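Local coordinates for protein TetR family transcriptional repressor LfrR (Mycobacterium smegmatis, PDB 2V57) that represses transcription of the lfrRA operon by binding directly, as a TetR-type helix-turn-helix regulator, to the promoter region of lfrR-lfrA, at residues R51-P54 against D58-R61; V92-L97 against M167-I172; F105-P110 against V151-M156. One frame throughout, in Å; residues are numbered along the deposited sequence.

Contact 1: residues R51-P54 against D58-R61; sequences RYYP and DLLR. With SO4 (sulfate ion), chain G.
Tyr-53 and Asp-58 bring the two backbones to 5.5 Å, CA to CA, where the chain leaves helix 46-52 and turns sharply into helix 56-77. The apolar part of the contact is Tyr-53 against Leu-59. With CG placed anti to the carbonyl carbon (chi1 -51°), the phenol ring is brought against the helix at Asp-58 and Leu-59, its CD1 lying 3.7 Å from Asp-58 O and 3.8 Å from Leu-59 CA. Leu-59 folds its CD1 methyl over one face of this ring, 4.0 Å from the centroid and 15° off the normal, a CH-pi contact. The far end of the ring is fixed differently: Tyr-53 OH donates a hydrogen bond of 2.6 Å to O2 of a sulfate ion, probably from the crystallisation liquor, that lies at the ring edge, close to its plane. Arg-16 of helix 11-27 and Arg-65, further along helix 56-77, also hydrogen-bond this sulfate. On the solvent side, Pro-54 CD rests 3.3 Å from Asp-58 OD2, the side chains crossing at about a right angle. That oxygen accepts a hydrogen bond from Glu-55 N, just ahead of helix 56-77. The ring of Tyr-53 also packs on Arg-16 and Leu-20, while Leu-59 reaches Leu-35 and Ile-38 of helix 35-42; the contact thus joins the end of the DNA-binding helix-turn-helix motif to the long helix 56-77.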
ATOM      1  N   ARG B  51     -27.100  -5.275  13.557  1.00 23.62           N
ATOM      2  CA  ARG B  51     -28.128  -4.289  13.207  1.00 28.26           C
ATOM      3  C   ARG B  51     -27.514  -3.036  12.597  1.00 26.34           C
ATOM      4  O   ARG B  51     -28.219  -2.202  12.014  1.00 27.23           O
ATOM      5  CB  ARG B  51     -28.956  -3.899  14.436  1.00 35.12           C
ATOM      6  CG  ARG B  51     -29.872  -4.998  14.942  1.00 42.69           C
ATOM      7  CD  ARG B  51     -30.709  -4.524  16.124  1.00 52.84           C
ATOM      8  NE  ARG B  51     -29.881  -3.991  17.201  1.00 63.96           N
ATOM      9  CZ  ARG B  51     -30.290  -3.852  18.459  1.00 71.05           C
ATOM     10  NH1 ARG B  51     -31.523  -4.210  18.800  1.00 76.54           N
ATOM     11  NH2 ARG B  51     -29.468  -3.359  19.378  1.00 68.81           N
ATOM     12  N   TYR B  52     -26.204  -2.885  12.756  1.00 21.35           N
ATOM     13  CA  TYR B  52     -25.483  -1.775  12.129  1.00 23.18           C
ATOM     14  C   TYR B  52     -24.752  -2.223  10.857  1.00 24.29           C
ATOM     15  O   TYR B  52     -24.808  -1.553   9.815  1.00 21.82           O
ATOM     16  CB  TYR B  52     -24.500  -1.145  13.117  1.00 19.42           C
ATOM     17  CG  TYR B  52     -25.180  -0.351  14.206  1.00 24.08           C
ATOM     18  CD1 TYR B  52     -25.049   1.033  14.281  1.00 20.62           C
ATOM     19  CD2 TYR B  52     -25.972  -0.987  15.153  1.00 28.57           C
ATOM     20  CE1 TYR B  52     -25.679   1.757  15.286  1.00 21.65           C
ATOM     21  CE2 TYR B  52     -26.616  -0.271  16.138  1.00 29.73           C
ATOM     22  CZ  TYR B  52     -26.468   1.094  16.204  1.00 28.94           C
ATOM     23  OH  TYR B  52     -27.108   1.785  17.209  1.00 30.57           O
ATOM     24  N   TYR B  53     -24.065  -3.359  10.957  1.00 22.57           N
ATOM     25  CA  TYR B  53     -23.346  -3.932   9.828  1.00 22.94           C
ATOM     26  C   TYR B  53     -23.658  -5.431   9.762  1.00 25.62           C
ATOM     27  O   TYR B  53     -23.154  -6.200  10.571  1.00 26.10           O
ATOM     28  CB  TYR B  53     -21.847  -3.667   9.983  1.00 22.87           C
ATOM     29  CG  TYR B  53     -21.570  -2.202  10.244  1.00 25.12           C
ATOM     30  CD1 TYR B  53     -21.558  -1.299   9.195  1.00 19.26           C
ATOM     31  CD2 TYR B  53     -21.357  -1.716  11.547  1.00 21.50           C
ATOM     32  CE1 TYR B  53     -21.347   0.042   9.404  1.00 20.99           C
ATOM     33  CE2 TYR B  53     -21.122  -0.354  11.768  1.00 22.15           C
ATOM     34  CZ  TYR B  53     -21.117   0.515  10.679  1.00 20.80           C
ATOM     35  OH  TYR B  53     -20.899   1.871  10.830  1.00 25.03           O
ATOM     36  N   PRO B  54     -24.524  -5.843   8.811  1.00 27.39           N
ATOM     37  CA  PRO B  54     -25.008  -7.233   8.779  1.00 30.56           C
ATOM     38  C   PRO B  54     -23.886  -8.236   8.524  1.00 30.72           C
ATOM     39  O   PRO B  54     -23.952  -9.359   9.002  1.00 35.01           O
ATOM     40  CB  PRO B  54     -26.005  -7.244   7.608  1.00 31.08           C
ATOM     41  CG  PRO B  54     -26.423  -5.824   7.445  1.00 35.89           C
ATOM     42  CD  PRO B  54     -25.211  -4.993   7.824  1.00 29.73           C
ATOM     43  N   ASP B  58     -19.486  -5.216   5.234  1.00 19.72           N
ATOM     44  CA  ASP B  58     -20.223  -3.945   5.347  1.00 20.81           C
ATOM     45  C   ASP B  58     -19.511  -3.005   6.320  1.00 24.06           C
ATOM     46  O   ASP B  58     -19.501  -1.786   6.129  1.00 18.56           O
ATOM     47  CB  ASP B  58     -21.653  -4.161   5.848  1.00 20.36           C
ATOM     48  CG  ASP B  58     -22.470  -5.073   4.941  1.00 29.71           C
ATOM     49  OD1 ASP B  58     -22.420  -4.897   3.704  1.00 32.87           O
ATOM     50  OD2 ASP B  58     -23.184  -5.954   5.470  1.00 31.87           O
ATOM     51  N   LEU B  59     -18.931  -3.579   7.374  1.00 20.01           N
ATOM     52  CA  LEU B  59     -18.190  -2.778   8.343  1.00 16.70           C
ATOM     53  C   LEU B  59     -16.914  -2.257   7.695  1.00 20.12           C
ATOM     54  O   LEU B  59     -16.540  -1.092   7.883  1.00 18.79           O
ATOM     55  CB  LEU B  59     -17.881  -3.563   9.626  1.00 19.02           C
ATOM     56  CG  LEU B  59     -16.924  -2.872  10.605  1.00 29.66           C
ATOM     57  CD1 LEU B  59     -17.467  -1.527  11.070  1.00 30.38           C
ATOM     58  CD2 LEU B  59     -16.650  -3.764  11.797  1.00 39.32           C
ATOM     59  N   LEU B  60     -16.281  -3.101   6.884  1.00 20.21           N
ATOM     60  CA  LEU B  60     -15.028  -2.731   6.234  1.00 22.26           C
ATOM     61  C   LEU B  60     -15.214  -1.537   5.298  1.00 22.54           C
ATOM     62  O   LEU B  60     -14.389  -0.619   5.274  1.00 19.16           O
ATOM     63  CB  LEU B  60     -14.450  -3.939   5.474  1.00 25.07           C
ATOM     64  CG  LEU B  60     -13.362  -4.790   6.149  1.00 34.47           C
ATOM     65  CD1 LEU B  60     -13.523  -4.903   7.664  1.00 31.19           C
ATOM     66  CD2 LEU B  60     -13.232  -6.184   5.491  1.00 31.82           C
ATOM     67  N   ARG B  61     -16.290  -1.561   4.515  1.00 22.43           N
ATOM     68  CA  ARG B  61     -16.602  -0.447   3.634  1.00 22.73           C
ATOM     69  C   ARG B  61     -16.956   0.831   4.423  1.00 21.32           C
ATOM     70  O   ARG B  61     -16.452   1.932   4.130  1.00 17.06           O
ATOM     71  CB  ARG B  61     -17.692  -0.862   2.639  1.00 28.58           C
ATOM     72  CG  ARG B  61     -17.268  -2.086   1.784  1.00 19.77           C
ATOM     73  CD  ARG B  61     -18.484  -2.897   1.321  1.00 28.24           C
ATOM     74  NE  ARG B  61     -18.087  -4.220   0.843  1.00 37.03           N
ATOM     75  CZ  ARG B  61     -18.180  -4.601  -0.425  1.00 34.06           C
ATOM     76  NH1 ARG B  61     -18.681  -3.764  -1.311  1.00 32.95           N
ATOM     77  NH2 ARG B  61     -17.790  -5.814  -0.802  1.00 35.06           N
TER
HETATM   78  S   SO4 G1187     -22.087   3.754   7.775  1.00 25.53           S
HETATM   79  O1  SO4 G1187     -21.207   4.130   6.684  1.00 26.42           O
HETATM   80  O2  SO4 G1187     -21.386   3.741   9.045  1.00 26.85           O
HETATM   81  O3  SO4 G1187     -23.215   4.693   7.885  1.00 24.12           O
HETATM   82  O4  SO4 G1187     -22.586   2.409   7.477  1.00 20.84           O

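Contact 2: residues V92-L97 against M167-I172. With SO4 (sulfate ion), chain H.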
ATOM      1  N   VAL B  92       0.295  19.375   6.930  1.00 22.90           N
ATOM      2  CA  VAL B  92      -0.499  18.416   6.167  1.00 19.22           C
ATOM      3  C   VAL B  92      -0.006  16.992   6.375  1.00 21.97           C
ATOM      4  O   VAL B  92      -0.808  16.081   6.617  1.00 22.75           O
ATOM      5  CB  VAL B  92      -0.526  18.771   4.671  1.00 23.54           C
ATOM      6  CG1 VAL B  92      -1.037  17.594   3.842  1.00 22.01           C
ATOM      7  CG2 VAL B  92      -1.391  20.027   4.459  1.00 24.73           C
ATOM      8  N   VAL B  93       1.308  16.799   6.275  1.00 17.24           N
ATOM      9  CA  VAL B  93       1.912  15.500   6.546  1.00 20.70           C
ATOM     10  C   VAL B  93       1.548  15.000   7.949  1.00 22.79           C
ATOM     11  O   VAL B  93       1.124  13.852   8.122  1.00 18.61           O
ATOM     12  CB  VAL B  93       3.456  15.537   6.394  1.00 23.57           C
ATOM     13  CG1 VAL B  93       4.068  14.220   6.882  1.00 21.14           C
ATOM     14  CG2 VAL B  93       3.856  15.806   4.919  1.00 19.43           C
ATOM     15  N   GLU B  94       1.718  15.860   8.950  1.00 20.78           N
ATOM     16  CA  GLU B  94       1.370  15.482  10.321  1.00 20.05           C
ATOM     17  C   GLU B  94      -0.085  15.073  10.435  1.00 23.25           C
ATOM     18  O   GLU B  94      -0.406  14.055  11.049  1.00 27.44           O
ATOM     19  CB  GLU B  94       1.659  16.637  11.288  1.00 24.39           C
ATOM     20  CG  GLU B  94       3.134  16.887  11.483  1.00 28.22           C
ATOM     21  CD  GLU B  94       3.422  18.217  12.144  1.00 41.80           C
ATOM     22  OE1 GLU B  94       2.524  19.083  12.175  1.00 45.23           O
ATOM     23  OE2 GLU B  94       4.555  18.404  12.631  1.00 46.87           O
ATOM     24  N   SER B  95      -0.959  15.879   9.838  1.00 22.84           N
ATOM     25  CA  SER B  95      -2.395  15.646   9.901  1.00 26.01           C
ATOM     26  C   SER B  95      -2.750  14.249   9.400  1.00 26.72           C
ATOM     27  O   SER B  95      -3.573  13.569  10.008  1.00 27.18           O
ATOM     28  CB  SER B  95      -3.166  16.727   9.121  1.00 26.22           C
ATOM     29  OG  SER B  95      -3.204  16.479   7.711  1.00 32.43           O
ATOM     30  N   GLN B  96      -2.114  13.815   8.312  1.00 22.99           N
ATOM     31  CA  GLN B  96      -2.348  12.471   7.777  1.00 19.14           C
ATOM     32  C   GLN B  96      -1.620  11.366   8.551  1.00 20.67           C
ATOM     33  O   GLN B  96      -2.153  10.264   8.709  1.00 24.17           O
ATOM     34  CB  GLN B  96      -1.983  12.401   6.284  1.00 20.83           C
ATOM     35  CG  GLN B  96      -2.696  13.464   5.464  1.00 23.21           C
ATOM     36  CD  GLN B  96      -4.215  13.320   5.492  1.00 23.70           C
ATOM     37  OE1 GLN B  96      -4.759  12.296   5.082  1.00 24.12           O
ATOM     38  NE2 GLN B  96      -4.901  14.355   5.967  1.00 22.45           N
ATOM     39  N   LEU B  97      -0.405  11.637   9.019  1.00 17.04           N
ATOM     40  CA  LEU B  97       0.303  10.642   9.816  1.00 21.85           C
ATOM     41  C   LEU B  97      -0.524  10.292  11.062  1.00 30.13           C
ATOM     42  O   LEU B  97      -0.568   9.134  11.494  1.00 25.56           O
ATOM     43  CB  LEU B  97       1.699  11.126  10.216  1.00 17.27           C
ATOM     44  CG  LEU B  97       2.660  10.080  10.781  1.00 22.59           C
ATOM     45  CD1 LEU B  97       2.997   8.978   9.771  1.00 29.38           C
ATOM     46  CD2 LEU B  97       3.948  10.749  11.320  1.00 28.15           C
ATOM     47  N   MET B 167       9.656   4.069  15.208  1.00 46.03           N
ATOM     48  CA  MET B 167      10.241   5.351  14.819  1.00 40.46           C
ATOM     49  C   MET B 167       9.383   6.469  15.402  1.00 37.57           C
ATOM     50  O   MET B 167       8.157   6.419  15.328  1.00 36.23           O
ATOM     51  CB  MET B 167      10.358   5.480  13.298  1.00 34.09           C
ATOM     52  CG  MET B 167      11.282   6.609  12.845  1.00 36.79           C
ATOM     53  SD  MET B 167      11.539   6.706  11.050  1.00 47.53           S
ATOM     54  CE  MET B 167      12.228   5.081  10.737  1.00 45.99           C
ATOM     55  N   PRO B 168      10.029   7.472  16.018  1.00 40.20           N
ATOM     56  CA  PRO B 168       9.317   8.598  16.632  1.00 38.19           C
ATOM     57  C   PRO B 168       8.620   9.480  15.599  1.00 35.98           C
ATOM     58  O   PRO B 168       9.159   9.719  14.514  1.00 34.32           O
ATOM     59  CB  PRO B 168      10.441   9.389  17.326  1.00 39.46           C
ATOM     60  CG  PRO B 168      11.562   8.413  17.481  1.00 42.94           C
ATOM     61  CD  PRO B 168      11.478   7.530  16.274  1.00 43.07           C
ATOM     62  N   ARG B 169       7.438   9.969  15.962  1.00 33.50           N
ATOM     63  CA  ARG B 169       6.616  10.792  15.083  1.00 35.02           C
ATOM     64  C   ARG B 169       7.415  11.902  14.406  1.00 36.82           C
ATOM     65  O   ARG B 169       7.393  12.022  13.182  1.00 28.14           O
ATOM     66  CB  ARG B 169       5.442  11.383  15.868  1.00 30.82           C
ATOM     67  CG  ARG B 169       4.508  12.302  15.075  1.00 32.38           C
ATOM     68  CD  ARG B 169       3.513  12.951  16.032  1.00 34.52           C
ATOM     69  NE  ARG B 169       2.465  13.729  15.374  1.00 38.61           N
ATOM     70  CZ  ARG B 169       2.447  15.059  15.317  1.00 43.57           C
ATOM     71  NH1 ARG B 169       3.426  15.760  15.877  1.00 42.79           N
ATOM     72  NH2 ARG B 169       1.456  15.689  14.701  1.00 43.15           N
ATOM     73  N   HIS B 170       8.127  12.705  15.197  1.00 37.74           N
ATOM     74  CA  HIS B 170       8.818  13.869  14.647  1.00 38.45           C
ATOM     75  C   HIS B 170       9.815  13.485  13.559  1.00 33.26           C
ATOM     76  O   HIS B 170       9.970  14.211  12.573  1.00 29.52           O
ATOM     77  CB  HIS B 170       9.528  14.661  15.747  1.00 44.80           C
ATOM     78  CG  HIS B 170      10.139  15.942  15.267  1.00 56.76           C
ATOM     79  ND1 HIS B 170      11.447  16.031  14.840  1.00 63.74           N
ATOM     80  CD2 HIS B 170       9.621  17.189  15.145  1.00 62.36           C
ATOM     81  CE1 HIS B 170      11.708  17.274  14.476  1.00 64.52           C
ATOM     82  NE2 HIS B 170      10.616  17.998  14.651  1.00 64.41           N
ATOM     83  N   GLN B 171      10.478  12.348  13.752  1.00 31.28           N
ATOM     84  CA  GLN B 171      11.491  11.842  12.830  1.00 29.28           C
ATOM     85  C   GLN B 171      10.878  11.322  11.526  1.00 22.50           C
ATOM     86  O   GLN B 171      11.447  11.497  10.457  1.00 22.00           O
ATOM     87  CB  GLN B 171      12.283  10.727  13.513  1.00 39.69           C
ATOM     88  CG  GLN B 171      13.672  10.482  12.967  1.00 51.11           C
ATOM     89  CD  GLN B 171      14.341   9.314  13.666  1.00 55.54           C
ATOM     90  OE1 GLN B 171      13.760   8.706  14.565  1.00 55.76           O
ATOM     91  NE2 GLN B 171      15.559   8.990  13.250  1.00 58.88           N
ATOM     92  N   ILE B 172       9.722  10.671  11.625  1.00 23.01           N
ATOM     93  CA  ILE B 172       8.988  10.238  10.453  1.00 23.41           C
ATOM     94  C   ILE B 172       8.547  11.442   9.621  1.00 24.17           C
ATOM     95  O   ILE B 172       8.623  11.428   8.392  1.00 23.56           O
ATOM     96  CB  ILE B 172       7.755   9.380  10.847  1.00 21.48           C
ATOM     97  CG1 ILE B 172       8.225   8.087  11.522  1.00 25.15           C
ATOM     98  CG2 ILE B 172       6.886   9.069   9.620  1.00 17.41           C
ATOM     99  CD1 ILE B 172       7.109   7.268  12.143  1.00 26.39           C
TER
HETATM  100  S   SO4 H1188       6.353  15.078  17.912  1.00 79.08           S
HETATM  101  O1  SO4 H1188       6.036  15.006  16.487  1.00 83.61           O
HETATM  102  O2  SO4 H1188       7.258  13.982  18.259  1.00 75.40           O
HETATM  103  O3  SO4 H1188       6.992  16.362  18.190  1.00 76.24           O
HETATM  104  O4  SO4 H1188       5.114  14.969  18.687  1.00 77.40           O
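Arg-169 reaches Glu-94 because its side chain is extended from the start, with CG opposite the backbone N (chi1 179°) and no bend as far as NE. Glu-94, its CG beside its own backbone N (chi1 -70°), meets the arginine at about a right angle. The carboxylate is not what the guanidinium touches: Arg-169 NH2 sits 3.5 Å from Glu-94 CB, on the aliphatic part of the glutamate. The carboxylate stays further off, Glu-94 OE2 lying 4.3 Å from Arg-169 NH1 and well out of the guanidinium plane, so any attraction is probably one of charge alone, no N-H pointing at the oxygen. The guanidinium has other partners: NH2 makes a salt bridge to Asp-98, and Arg-169 NH1 donates a 2.8 Å hydrogen bond to O1 of a second sulfate ion near the guanidinium plane. This sulfate, likewise probably from the liquor, lies beside the first turn of helix 169-182, whose positive end would be expected to attract it.

Below this polar layer, Leu-97 and Ile-172 form the buried part. Leu-97 CD2 meets Ile-172 CG2 at 3.8 Å, and the same leucine methyl touches the stem of the arginine at Arg-169 CG, 4.1 Å away. Pro-168 holds the N-cap position, and its carbonyl accepts the bond from Ile-172 N that closes the turn carrying Arg-169 and Ile-172. Val-173, one residue on, packs on Leu-97 and on the side chain of Glu-94. Helix 85-97 and the start of helix 169-182 are thereby clamped together, apolar inside and charged outside, within the all-helical C-terminal regulatory domain of a TetR family repressor.

Contact 3: residues F105-P110 against V151-M156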
ATOM      1  N   PHE B 105      -4.714  -0.429   6.217  1.00 23.99           N
ATOM      2  CA  PHE B 105      -5.773  -1.415   6.040  1.00 25.45           C
ATOM      3  C   PHE B 105      -6.750  -0.940   4.959  1.00 26.85           C
ATOM      4  O   PHE B 105      -7.154  -1.730   4.099  1.00 25.55           O
ATOM      5  CB  PHE B 105      -6.474  -1.699   7.383  1.00 23.86           C
ATOM      6  CG  PHE B 105      -7.514  -2.811   7.336  1.00 23.42           C
ATOM      7  CD1 PHE B 105      -7.186  -4.107   7.681  1.00 21.42           C
ATOM      8  CD2 PHE B 105      -8.836  -2.531   7.008  1.00 27.64           C
ATOM      9  CE1 PHE B 105      -8.144  -5.124   7.671  1.00 18.23           C
ATOM     10  CE2 PHE B 105      -9.797  -3.544   6.994  1.00 29.33           C
ATOM     11  CZ  PHE B 105      -9.444  -4.844   7.324  1.00 20.12           C
ATOM     12  N   VAL B 106      -7.111   0.347   4.968  1.00 21.33           N
ATOM     13  CA  VAL B 106      -8.175   0.807   4.069  1.00 22.69           C
ATOM     14  C   VAL B 106      -7.729   1.391   2.720  1.00 25.24           C
ATOM     15  O   VAL B 106      -8.540   1.527   1.814  1.00 23.87           O
ATOM     16  CB  VAL B 106      -9.147   1.805   4.754  1.00 25.57           C
ATOM     17  CG1 VAL B 106      -9.710   1.192   6.046  1.00 23.52           C
ATOM     18  CG2 VAL B 106      -8.457   3.150   5.022  1.00 26.67           C
ATOM     19  N   TYR B 107      -6.449   1.716   2.579  1.00 26.49           N
ATOM     20  CA  TYR B 107      -5.976   2.398   1.369  1.00 22.69           C
ATOM     21  C   TYR B 107      -6.385   1.732   0.049  1.00 20.15           C
ATOM     22  O   TYR B 107      -6.941   2.387  -0.827  1.00 21.00           O
ATOM     23  CB  TYR B 107      -4.455   2.591   1.411  1.00 22.14           C
ATOM     24  CG  TYR B 107      -3.932   3.378   0.226  1.00 30.52           C
ATOM     25  CD1 TYR B 107      -4.107   4.762   0.146  1.00 29.75           C
ATOM     26  CD2 TYR B 107      -3.270   2.744  -0.809  1.00 31.41           C
ATOM     27  CE1 TYR B 107      -3.643   5.482  -0.944  1.00 32.51           C
ATOM     28  CE2 TYR B 107      -2.791   3.459  -1.899  1.00 36.03           C
ATOM     29  CZ  TYR B 107      -2.979   4.826  -1.962  1.00 36.33           C
ATOM     30  OH  TYR B 107      -2.499   5.535  -3.053  1.00 38.15           O
ATOM     31  N   TYR B 108      -6.137   0.434  -0.072  1.00 21.41           N
ATOM     32  CA  TYR B 108      -6.318  -0.290  -1.340  1.00 23.92           C
ATOM     33  C   TYR B 108      -7.640  -1.070  -1.336  1.00 22.59           C
ATOM     34  O   TYR B 108      -7.905  -1.877  -2.224  1.00 21.47           O
ATOM     35  CB  TYR B 108      -5.121  -1.240  -1.568  1.00 22.44           C
ATOM     36  CG  TYR B 108      -4.927  -1.685  -3.004  1.00 24.00           C
ATOM     37  CD1 TYR B 108      -4.666  -0.758  -4.016  1.00 28.42           C
ATOM     38  CD2 TYR B 108      -5.000  -3.043  -3.352  1.00 31.56           C
ATOM     39  CE1 TYR B 108      -4.506  -1.166  -5.349  1.00 28.39           C
ATOM     40  CE2 TYR B 108      -4.829  -3.464  -4.678  1.00 31.61           C
ATOM     41  CZ  TYR B 108      -4.582  -2.518  -5.672  1.00 30.07           C
ATOM     42  OH  TYR B 108      -4.425  -2.922  -6.985  1.00 27.64           O
ATOM     43  N   GLU B 109      -8.465  -0.814  -0.322  1.00 22.62           N
ATOM     44  CA  GLU B 109      -9.725  -1.536  -0.154  1.00 23.97           C
ATOM     45  C   GLU B 109     -10.737  -1.495  -1.321  1.00 25.20           C
ATOM     46  O   GLU B 109     -11.403  -2.500  -1.580  1.00 26.52           O
ATOM     47  CB  GLU B 109     -10.407  -1.096   1.145  1.00 28.79           C
ATOM     48  CG  GLU B 109     -11.713  -1.805   1.417  1.00 34.81           C
ATOM     49  CD  GLU B 109     -12.105  -1.760   2.883  1.00 47.82           C
ATOM     50  OE1 GLU B 109     -13.116  -1.091   3.207  1.00 46.00           O
ATOM     51  OE2 GLU B 109     -11.394  -2.391   3.703  1.00 51.22           O
ATOM     52  N   PRO B 110     -10.889  -0.342  -2.009  1.00 23.49           N
ATOM     53  CA  PRO B 110     -11.777  -0.392  -3.176  1.00 23.78           C
ATOM     54  C   PRO B 110     -11.325  -1.448  -4.185  1.00 26.01           C
ATOM     55  O   PRO B 110     -12.161  -2.146  -4.754  1.00 24.67           O
ATOM     56  CB  PRO B 110     -11.634   1.016  -3.789  1.00 25.41           C
ATOM     57  CG  PRO B 110     -11.294   1.901  -2.596  1.00 24.24           C
ATOM     58  CD  PRO B 110     -10.392   1.027  -1.748  1.00 17.24           C
ATOM     59  N   VAL B 151       2.733   8.987  -4.928  1.00 16.75           N
ATOM     60  CA  VAL B 151       3.958   9.028  -4.160  1.00 16.03           C
ATOM     61  C   VAL B 151       3.677   9.559  -2.751  1.00 19.47           C
ATOM     62  O   VAL B 151       4.178   9.021  -1.787  1.00 16.66           O
ATOM     63  CB  VAL B 151       5.058   9.845  -4.874  1.00 14.14           C
ATOM     64  CG1 VAL B 151       6.261  10.076  -3.949  1.00 14.45           C
ATOM     65  CG2 VAL B 151       5.501   9.116  -6.156  1.00 18.22           C
ATOM     66  N   PHE B 152       2.854  10.594  -2.638  1.00 16.80           N
ATOM     67  CA  PHE B 152       2.544  11.130  -1.327  1.00 13.50           C
ATOM     68  C   PHE B 152       1.982  10.041  -0.438  1.00 15.16           C
ATOM     69  O   PHE B 152       2.448   9.834   0.674  1.00 19.91           O
ATOM     70  CB  PHE B 152       1.531  12.282  -1.393  1.00 13.72           C
ATOM     71  CG  PHE B 152       1.197  12.824  -0.034  1.00 21.19           C
ATOM     72  CD1 PHE B 152       1.975  13.825   0.547  1.00 16.75           C
ATOM     73  CD2 PHE B 152       0.142  12.281   0.698  1.00 21.40           C
ATOM     74  CE1 PHE B 152       1.668  14.303   1.817  1.00 21.39           C
ATOM     75  CE2 PHE B 152      -0.157  12.752   1.967  1.00 23.13           C
ATOM     76  CZ  PHE B 152       0.603  13.772   2.519  1.00 20.91           C
ATOM     77  N   TRP B 153       0.999   9.312  -0.942  1.00 13.67           N
ATOM     78  CA  TRP B 153       0.355   8.288  -0.132  1.00 13.37           C
ATOM     79  C   TRP B 153       1.260   7.083   0.103  1.00 20.72           C
ATOM     80  O   TRP B 153       1.188   6.451   1.148  1.00 18.14           O
ATOM     81  CB  TRP B 153      -0.998   7.896  -0.747  1.00 15.87           C
ATOM     82  CG  TRP B 153      -2.017   8.866  -0.297  1.00 21.61           C
ATOM     83  CD1 TRP B 153      -2.695   9.757  -1.060  1.00 26.31           C
ATOM     84  CD2 TRP B 153      -2.409   9.114   1.067  1.00 21.23           C
ATOM     85  NE1 TRP B 153      -3.516  10.514  -0.267  1.00 26.42           N
ATOM     86  CE2 TRP B 153      -3.369  10.133   1.039  1.00 28.55           C
ATOM     87  CE3 TRP B 153      -2.068   8.539   2.295  1.00 22.77           C
ATOM     88  CZ2 TRP B 153      -3.988  10.619   2.205  1.00 27.69           C
ATOM     89  CZ3 TRP B 153      -2.677   9.012   3.452  1.00 30.75           C
ATOM     90  CH2 TRP B 153      -3.636  10.045   3.392  1.00 30.54           C
ATOM     91  N   ALA B 154       2.132   6.768  -0.856  1.00 17.85           N
ATOM     92  CA  ALA B 154       3.061   5.668  -0.627  1.00 20.01           C
ATOM     93  C   ALA B 154       4.048   6.017   0.489  1.00 23.14           C
ATOM     94  O   ALA B 154       4.364   5.178   1.342  1.00 20.00           O
ATOM     95  CB  ALA B 154       3.780   5.269  -1.913  1.00 18.72           C
ATOM     96  N   LEU B 155       4.516   7.264   0.493  1.00 20.35           N
ATOM     97  CA  LEU B 155       5.433   7.708   1.511  1.00 18.71           C
ATOM     98  C   LEU B 155       4.716   7.768   2.859  1.00 15.98           C
ATOM     99  O   LEU B 155       5.307   7.449   3.876  1.00 20.44           O
ATOM    100  CB  LEU B 155       6.050   9.068   1.172  1.00 20.24           C
ATOM    101  CG  LEU B 155       7.074   9.163   0.040  1.00 22.49           C
ATOM    102  CD1 LEU B 155       7.472  10.625  -0.213  1.00 23.17           C
ATOM    103  CD2 LEU B 155       8.300   8.352   0.372  1.00 24.30           C
ATOM    104  N   MET B 156       3.460   8.206   2.870  1.00 17.84           N
ATOM    105  CA  MET B 156       2.704   8.223   4.115  1.00 19.61           C
ATOM    106  C   MET B 156       2.662   6.818   4.708  1.00 22.76           C
ATOM    107  O   MET B 156       2.811   6.638   5.910  1.00 20.61           O
ATOM    108  CB  MET B 156       1.286   8.753   3.921  1.00 22.89           C
ATOM    109  CG  MET B 156       1.195  10.264   3.629  1.00 24.59           C
ATOM    110  SD  MET B 156       1.974  11.296   4.887  1.00 22.74           S
ATOM    111  CE  MET B 156       1.330  10.530   6.381  1.00 21.38           C
TER
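Tyr-107 and Trp-153 make this contact between them, in the helical ligand-binding and dimerisation domain typical of TetR regulators. Tyr-107 belongs to a type I beta turn from Val-106 to Glu-109, which links helix 102-106 to helix 109-112 and is closed by the bond from Glu-109 N to Val-106 O. Trp-153 is set on helix 147-164. The tyrosine turns its CG opposite the backbone N (chi1 -176°), which sends the ring out from the turn towards the helix, and what it meets first is the base of the tryptophan. Tyr-107 CE1 lies 3.6 Å from Trp-153 CB. The indole itself leans away: its five-membered ring and the phenol ring have their centroids 5.7 Å apart and planes at 38°. At the far end of its six-membered ring, at CH2, the indole meets Gln-96 of helix 85-97, so Trp-153 bridges that helix and the turn.

The area buried is small, yet the site lies close to the dimer partner. Tyr-107 OH hydrogen-bonds Glu-161 OE2 of the second subunit, and Tyr-107 packs on Tyr-108 of that subunit. Ala-154, next along the helix, meets Ala-154 of the second subunit, placing helix 147-164 in the dimer interface. The phenol therefore touches its own chain's tryptophan while its polar end is held by the neighbouring chain. At that end, the hydroxyl oxygen Tyr-107 OH is also close to carbon, lying 3.6 Å from Trp-153 CB.

In the fold
Along the chain contact 1 closes before the others open, while contact 3 is nested inside the loop that contact 2 closes. Contact 1, in the DNA-binding part, lies about 31 Å between centres from contact 2, on the other side of the chain's centre, and about 22 Å from contact 3. Helix 56-77, which carries one side of contact 1, runs on to meet contact 3: Leu-60 CG packs 3.9 Å from Phe-105 CE2. Contacts 2 and 3, about 15 Å apart between centres, touch through Gln-96, Leu-97, Trp-153 and Met-156. Both reach the second subunit, so side-chain contacts connect the DNA-binding part, by way of helix 56-77, with the dimer interface, consistent with a repressor whose two parts are coupled.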